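Local coordinates for protein malate dehydrogenase (Entamoeba histolytica, PDB 3I0P) that probably catalyses the NAD-dependent interconversion of malate and oxaloacetate, at residues Q53-T57 against V58-R62; T348-E351 against M352-L355. All coordinates share one frame; numbering follows the deposited sequence.

Contact 1 (Q53-T57 against V58-R62)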
ATOM      1  N   GLN A  53       1.632 -27.520   6.305  1.00 25.15           N
ATOM      2  CA  GLN A  53       2.702 -27.485   7.325  1.00 25.41           C
ATOM      3  C   GLN A  53       2.269 -26.772   8.601  1.00 25.66           C
ATOM      4  O   GLN A  53       3.021 -26.694   9.581  1.00 25.46           O
ATOM      5  CB  GLN A  53       3.979 -26.860   6.765  1.00 25.24           C
ATOM      6  CG  GLN A  53       4.590 -27.685   5.651  1.00 25.96           C
ATOM      7  CD  GLN A  53       5.870 -27.097   5.085  1.00 27.56           C
ATOM      8  OE1 GLN A  53       6.095 -27.137   3.868  1.00 27.98           O
ATOM      9  NE2 GLN A  53       6.724 -26.555   5.960  1.00 27.93           N
ATOM     10  N   ARG A  54       1.033 -26.286   8.583  1.00 25.86           N
ATOM     11  CA  ARG A  54       0.480 -25.524   9.678  1.00 26.25           C
ATOM     12  C   ARG A  54      -0.932 -26.017   9.957  1.00 25.85           C
ATOM     13  O   ARG A  54      -1.627 -25.493  10.817  1.00 25.96           O
ATOM     14  CB  ARG A  54       0.469 -24.051   9.283  1.00 26.67           C
ATOM     15  CG  ARG A  54       0.773 -23.073  10.398  1.00 29.83           C
ATOM     16  CD  ARG A  54       1.995 -23.460  11.242  1.00 34.24           C
ATOM     17  NE  ARG A  54       3.254 -23.267  10.532  1.00 37.86           N
ATOM     18  CZ  ARG A  54       4.418 -23.758  10.947  1.00 40.60           C
ATOM     19  NH1 ARG A  54       4.469 -24.470  12.066  1.00 42.61           N
ATOM     20  NH2 ARG A  54       5.534 -23.543  10.249  1.00 41.00           N
ATOM     21  N   PHE A  55      -1.345 -27.046   9.229  1.00 25.59           N
ATOM     22  CA  PHE A  55      -2.692 -27.581   9.325  1.00 25.52           C
ATOM     23  C   PHE A  55      -3.022 -27.998  10.747  1.00 25.91           C
ATOM     24  O   PHE A  55      -4.020 -27.541  11.314  1.00 26.11           O
ATOM     25  CB  PHE A  55      -2.849 -28.769   8.369  1.00 25.46           C
ATOM     26  CG  PHE A  55      -4.237 -29.332   8.302  1.00 24.11           C
ATOM     27  CD1 PHE A  55      -5.328 -28.511   8.039  1.00 23.32           C
ATOM     28  CD2 PHE A  55      -4.445 -30.695   8.462  1.00 23.19           C
ATOM     29  CE1 PHE A  55      -6.613 -29.034   7.963  1.00 22.89           C
ATOM     30  CE2 PHE A  55      -5.715 -31.232   8.385  1.00 23.17           C
ATOM     31  CZ  PHE A  55      -6.807 -30.403   8.128  1.00 23.27           C
ATOM     32  N   LYS A  56      -2.168 -28.841  11.328  1.00 26.11           N
ATOM     33  CA  LYS A  56      -2.424 -29.382  12.657  1.00 26.39           C
ATOM     34  C   LYS A  56      -2.462 -28.328  13.778  1.00 26.48           C
ATOM     35  O   LYS A  56      -3.453 -28.244  14.518  1.00 26.52           O
ATOM     36  CB  LYS A  56      -1.450 -30.501  13.021  1.00 26.33           C
ATOM     37  CG  LYS A  56      -1.986 -31.337  14.166  1.00 27.01           C
ATOM     38  CD  LYS A  56      -0.958 -32.264  14.772  1.00 28.73           C
ATOM     39  CE  LYS A  56      -1.391 -32.670  16.189  1.00 29.91           C
ATOM     40  NZ  LYS A  56      -1.131 -31.603  17.203  1.00 28.76           N
ATOM     41  N   THR A  57      -1.391 -27.543  13.907  1.00 26.17           N
ATOM     42  CA  THR A  57      -1.261 -26.635  15.051  1.00 25.90           C
ATOM     43  C   THR A  57      -2.117 -25.372  14.944  1.00 25.23           C
ATOM     44  O   THR A  57      -2.629 -24.892  15.954  1.00 25.54           O
ATOM     45  CB  THR A  57       0.195 -26.230  15.310  1.00 25.97           C
ATOM     46  OG1 THR A  57       0.707 -25.555  14.159  1.00 27.75           O
ATOM     47  CG2 THR A  57       1.059 -27.459  15.611  1.00 26.28           C
ATOM     48  N   VAL A  58      -2.285 -24.841  13.735  1.00 24.26           N
ATOM     49  CA  VAL A  58      -2.969 -23.553  13.572  1.00 23.29           C
ATOM     50  C   VAL A  58      -4.478 -23.703  13.351  1.00 23.05           C
ATOM     51  O   VAL A  58      -5.247 -22.768  13.594  1.00 22.93           O
ATOM     52  CB  VAL A  58      -2.256 -22.661  12.501  1.00 23.13           C
ATOM     53  CG1 VAL A  58      -3.039 -21.395  12.178  1.00 21.59           C
ATOM     54  CG2 VAL A  58      -0.860 -22.306  12.986  1.00 22.29           C
ATOM     55  N   TYR A  59      -4.903 -24.890  12.933  1.00 22.68           N
ATOM     56  CA  TYR A  59      -6.321 -25.129  12.672  1.00 22.45           C
ATOM     57  C   TYR A  59      -6.928 -26.267  13.505  1.00 22.49           C
ATOM     58  O   TYR A  59      -7.826 -26.017  14.316  1.00 22.06           O
ATOM     59  CB  TYR A  59      -6.583 -25.277  11.166  1.00 21.99           C
ATOM     60  CG  TYR A  59      -6.114 -24.050  10.414  1.00 22.38           C
ATOM     61  CD1 TYR A  59      -6.857 -22.865  10.438  1.00 21.41           C
ATOM     62  CD2 TYR A  59      -4.895 -24.048   9.720  1.00 21.46           C
ATOM     63  CE1 TYR A  59      -6.411 -21.726   9.775  1.00 20.71           C
ATOM     64  CE2 TYR A  59      -4.449 -22.909   9.054  1.00 20.01           C
ATOM     65  CZ  TYR A  59      -5.216 -21.758   9.080  1.00 20.46           C
ATOM     66  OH  TYR A  59      -4.779 -20.629   8.428  1.00 20.49           O
ATOM     67  N   ILE A  60      -6.422 -27.491  13.327  1.00 22.65           N
ATOM     68  CA  ILE A  60      -6.983 -28.667  14.004  1.00 22.80           C
ATOM     69  C   ILE A  60      -6.875 -28.560  15.530  1.00 23.25           C
ATOM     70  O   ILE A  60      -7.872 -28.684  16.232  1.00 23.16           O
ATOM     71  CB  ILE A  60      -6.414 -30.011  13.450  1.00 22.83           C
ATOM     72  CG1 ILE A  60      -6.527 -30.063  11.910  1.00 22.66           C
ATOM     73  CG2 ILE A  60      -7.127 -31.224  14.082  1.00 21.92           C
ATOM     74  CD1 ILE A  60      -7.942 -29.867  11.346  1.00 22.59           C
ATOM     75  N   ASP A  61      -5.678 -28.296  16.033  1.00 24.05           N
ATOM     76  CA  ASP A  61      -5.475 -28.102  17.466  1.00 25.22           C
ATOM     77  C   ASP A  61      -6.350 -26.988  18.032  1.00 25.66           C
ATOM     78  O   ASP A  61      -6.708 -27.002  19.212  1.00 26.05           O
ATOM     79  CB  ASP A  61      -4.016 -27.759  17.761  1.00 25.69           C
ATOM     80  CG  ASP A  61      -3.091 -28.972  17.714  1.00 26.61           C
ATOM     81  OD1 ASP A  61      -3.566 -30.114  17.494  1.00 27.07           O
ATOM     82  OD2 ASP A  61      -1.870 -28.760  17.901  1.00 28.11           O
ATOM     83  N   ARG A  62      -6.684 -26.013  17.194  1.00 25.85           N
ATOM     84  CA  ARG A  62      -7.436 -24.864  17.662  1.00 25.62           C
ATOM     85  C   ARG A  62      -8.931 -25.159  17.689  1.00 25.94           C
ATOM     86  O   ARG A  62      -9.631 -24.709  18.601  1.00 26.21           O
ATOM     87  CB  ARG A  62      -7.091 -23.616  16.853  1.00 25.31           C
ATOM     88  CG  ARG A  62      -5.644 -23.220  17.000  1.00 24.30           C
ATOM     89  CD  ARG A  62      -5.457 -21.737  16.769  1.00 24.74           C
ATOM     90  NE  ARG A  62      -4.050 -21.337  16.837  1.00 24.79           N
ATOM     91  CZ  ARG A  62      -3.562 -20.223  16.300  1.00 24.04           C
ATOM     92  NH1 ARG A  62      -4.360 -19.394  15.647  1.00 24.92           N
ATOM     93  NH2 ARG A  62      -2.276 -19.939  16.408  1.00 23.48           N
TER
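Val-58 N bonds back to the carbonyl O of Arg-54, the N-cap residue of helix 55-64, at 3.1 Å, forming the first turn of a helix whose opening residues, 55-60, form wider pi-type turns. The CG2 branch of Val-58 lies against CG and CD of Arg-54, whose chain bends at chi2 and chi3. Tyr-59 N reaches Phe-55 O at 3.2 Å from above the carbonyl plane, and Phe-55 O also approaches the Tyr-59 ring at its edge. The hydroxyl of Tyr-59 is hydrogen-bonded to His-123 ND1. Ile-60 N is the second donor to Phe-55 O, in the carbonyl plane at 3.1 Å, and this i to i+5 bond marks the wider turn. Ile-60 CG1 sits over one face of the Phe-55 ring, 3.8 Å from its centroid, a CH-pi contact backed by Val-21 of helix 11-24. Asp-61 N repeats the five-residue step, almost straight to Lys-56 O (N-H...O 172°). Lys-56, bent at chi4 (-78°), swings its ammonium across to the Asp-61 carboxylate, a salt bridge from NZ to the syn lone pair of OD1 at 2.9 Å. Arg-62 CG passes Thr-57 O at 3.6 Å.

Contact 2 (T348-E351 against M352-L355)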
ATOM      1  N   THR A 348       5.802 -32.616   9.346  1.00 27.22           N
ATOM      2  CA  THR A 348       4.479 -32.482   8.722  1.00 26.57           C
ATOM      3  C   THR A 348       3.921 -33.864   8.403  1.00 26.76           C
ATOM      4  O   THR A 348       2.749 -34.156   8.685  1.00 26.60           O
ATOM      5  CB  THR A 348       4.514 -31.612   7.431  1.00 26.29           C
ATOM      6  OG1 THR A 348       5.217 -30.390   7.681  1.00 25.42           O
ATOM      7  CG2 THR A 348       3.112 -31.268   6.972  1.00 26.00           C
ATOM      8  N   ILE A 349       4.771 -34.707   7.825  1.00 26.64           N
ATOM      9  CA  ILE A 349       4.414 -36.089   7.545  1.00 26.82           C
ATOM     10  C   ILE A 349       3.893 -36.760   8.809  1.00 27.31           C
ATOM     11  O   ILE A 349       2.846 -37.417   8.793  1.00 27.50           O
ATOM     12  CB  ILE A 349       5.618 -36.887   6.969  1.00 26.69           C
ATOM     13  CG1 ILE A 349       6.077 -36.288   5.632  1.00 26.03           C
ATOM     14  CG2 ILE A 349       5.270 -38.367   6.810  1.00 26.09           C
ATOM     15  CD1 ILE A 349       5.011 -36.263   4.546  1.00 24.03           C
ATOM     16  N   ASN A 350       4.622 -36.568   9.908  1.00 27.84           N
ATOM     17  CA  ASN A 350       4.259 -37.153  11.195  1.00 28.17           C
ATOM     18  C   ASN A 350       2.985 -36.551  11.784  1.00 28.50           C
ATOM     19  O   ASN A 350       2.156 -37.276  12.353  1.00 28.62           O
ATOM     20  CB  ASN A 350       5.451 -37.111  12.159  1.00 27.94           C
ATOM     21  CG  ASN A 350       6.601 -38.002  11.684  1.00 28.38           C
ATOM     22  OD1 ASN A 350       6.375 -39.062  11.092  1.00 29.09           O
ATOM     23  ND2 ASN A 350       7.833 -37.570  11.923  1.00 28.30           N
ATOM     24  N   GLU A 351       2.806 -35.243  11.614  1.00 28.65           N
ATOM     25  CA  GLU A 351       1.535 -34.621  11.967  1.00 29.20           C
ATOM     26  C   GLU A 351       0.364 -35.238  11.187  1.00 29.58           C
ATOM     27  O   GLU A 351      -0.700 -35.493  11.764  1.00 29.68           O
ATOM     28  CB  GLU A 351       1.574 -33.113  11.748  1.00 29.16           C
ATOM     29  CG  GLU A 351       2.344 -32.345  12.794  1.00 29.18           C
ATOM     30  CD  GLU A 351       2.500 -30.885  12.428  1.00 29.88           C
ATOM     31  OE1 GLU A 351       2.056 -30.497  11.330  1.00 29.63           O
ATOM     32  OE2 GLU A 351       3.068 -30.119  13.232  1.00 30.79           O
ATOM     33  N   MET A 352       0.569 -35.477   9.889  1.00 30.04           N
ATOM     34  CA  MET A 352      -0.481 -36.042   9.025  1.00 30.69           C
ATOM     35  C   MET A 352      -0.843 -37.460   9.454  1.00 31.38           C
ATOM     36  O   MET A 352      -2.022 -37.792   9.594  1.00 31.26           O
ATOM     37  CB  MET A 352      -0.074 -36.014   7.548  1.00 30.24           C
ATOM     38  CG  MET A 352      -0.006 -34.620   6.948  1.00 30.00           C
ATOM     39  SD  MET A 352       0.670 -34.554   5.264  1.00 29.15           S
ATOM     40  CE  MET A 352      -0.631 -35.324   4.302  1.00 29.10           C
ATOM     41  N   LYS A 353       0.183 -38.283   9.669  1.00 32.58           N
ATOM     42  CA  LYS A 353       0.018 -39.648  10.175  1.00 33.73           C
ATOM     43  C   LYS A 353      -0.803 -39.676  11.462  1.00 33.99           C
ATOM     44  O   LYS A 353      -1.730 -40.476  11.595  1.00 34.00           O
ATOM     45  CB  LYS A 353       1.383 -40.307  10.402  1.00 34.02           C
ATOM     46  CG  LYS A 353       1.995 -40.949   9.164  1.00 35.34           C
ATOM     47  CD  LYS A 353       3.487 -41.191   9.380  1.00 38.66           C
ATOM     48  CE  LYS A 353       3.961 -42.463   8.691  1.00 40.83           C
ATOM     49  NZ  LYS A 353       3.218 -43.664   9.206  1.00 42.74           N
ATOM     50  N   GLU A 354      -0.475 -38.781  12.391  1.00 34.61           N
ATOM     51  CA  GLU A 354      -1.199 -38.680  13.649  1.00 35.57           C
ATOM     52  C   GLU A 354      -2.689 -38.374  13.445  1.00 35.31           C
ATOM     53  O   GLU A 354      -3.544 -39.044  14.031  1.00 35.54           O
ATOM     54  CB  GLU A 354      -0.547 -37.651  14.566  1.00 36.07           C
ATOM     55  CG  GLU A 354      -0.881 -37.851  16.043  1.00 39.50           C
ATOM     56  CD  GLU A 354      -0.387 -36.710  16.940  1.00 44.02           C
ATOM     57  OE1 GLU A 354       0.097 -35.671  16.409  1.00 45.39           O
ATOM     58  OE2 GLU A 354      -0.488 -36.859  18.183  1.00 45.15           O
ATOM     59  N   LEU A 355      -2.992 -37.381  12.603  1.00 34.88           N
ATOM     60  CA  LEU A 355      -4.379 -37.043  12.247  1.00 34.37           C
ATOM     61  C   LEU A 355      -5.103 -38.186  11.531  1.00 34.26           C
ATOM     62  O   LEU A 355      -6.271 -38.461  11.805  1.00 34.23           O
ATOM     63  CB  LEU A 355      -4.429 -35.775  11.390  1.00 34.13           C
ATOM     64  CG  LEU A 355      -3.826 -34.509  11.998  1.00 33.64           C
ATOM     65  CD1 LEU A 355      -3.503 -33.512  10.904  1.00 33.62           C
ATOM     66  CD2 LEU A 355      -4.732 -33.892  13.057  1.00 32.58           C
TER
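Met-352 meets Thr-348 through its backbone N and its CG. The N donates to Thr-348 O at 2.8 Å, and CG passes the same oxygen at 3.3 Å. With CG beside the backbone N (chi1 -69°) and the chain bent only at chi3, the sulfur passes by the Thr-348 CG2 methyl, SD to CG2 4.4 Å, a loose apolar approach. Around this buried thioether lie Phe-17 of helix 11-24, Ile-52 and Leu-363.

Glu-351 takes part mainly through its backbone and the root of its side chain. Its carbonyl O receives Leu-355 N at 3.1 Å, and Leu-355 CG packs against that oxygen. The extended Glu-351 side chain touches Lys-56 of helix 55-64, its carboxylate near the aliphatic root of the lysine and not its ammonium. These bonds belong to a regular alpha-helical ladder of i to i+4 steps in helix 346-359, close to the C-terminus of the chain; Glu-354 N to Asn-350 O is another rung.

Ile-349 supplies the remaining rung, its O accepting from Lys-353 N at 2.9 Å in a nearly straight bond (N-H...O 170°). Its side chain turns to Lys-7 and Val-9 of strand 6-9, but CG2 comes within 4.2 Å of Lys-353 CD. The aliphatic part of Lys-353 runs alongside Asn-350, both side chains pointing the same way, with CD 4.0 Å from Asn-350 OD1.

Contacts 1 and 2 are turns of two helices, 55-64 and 346-359, far apart in sequence but packed together, their centres about 11 Å apart. The apolar seam is formed by Leu-355 of contact 2: its CD1 is 3.8 Å from Phe-55 CD2 and its CD2 is 3.7 Å from Ile-60 CG2. Two separate touches add to it: Lys-56 CE rests 3.4 Å from Glu-354 OE1, and in another place Gln-53 CG meets Thr-348 OG1 at 3.4 Å. Helix 11-24 touches both contacts, through Val-21 and Phe-17 among others. In contact 1, the Tyr-59 side chain lies about 7 Å from a bound NAD, placing this helix near the cofactor pocket.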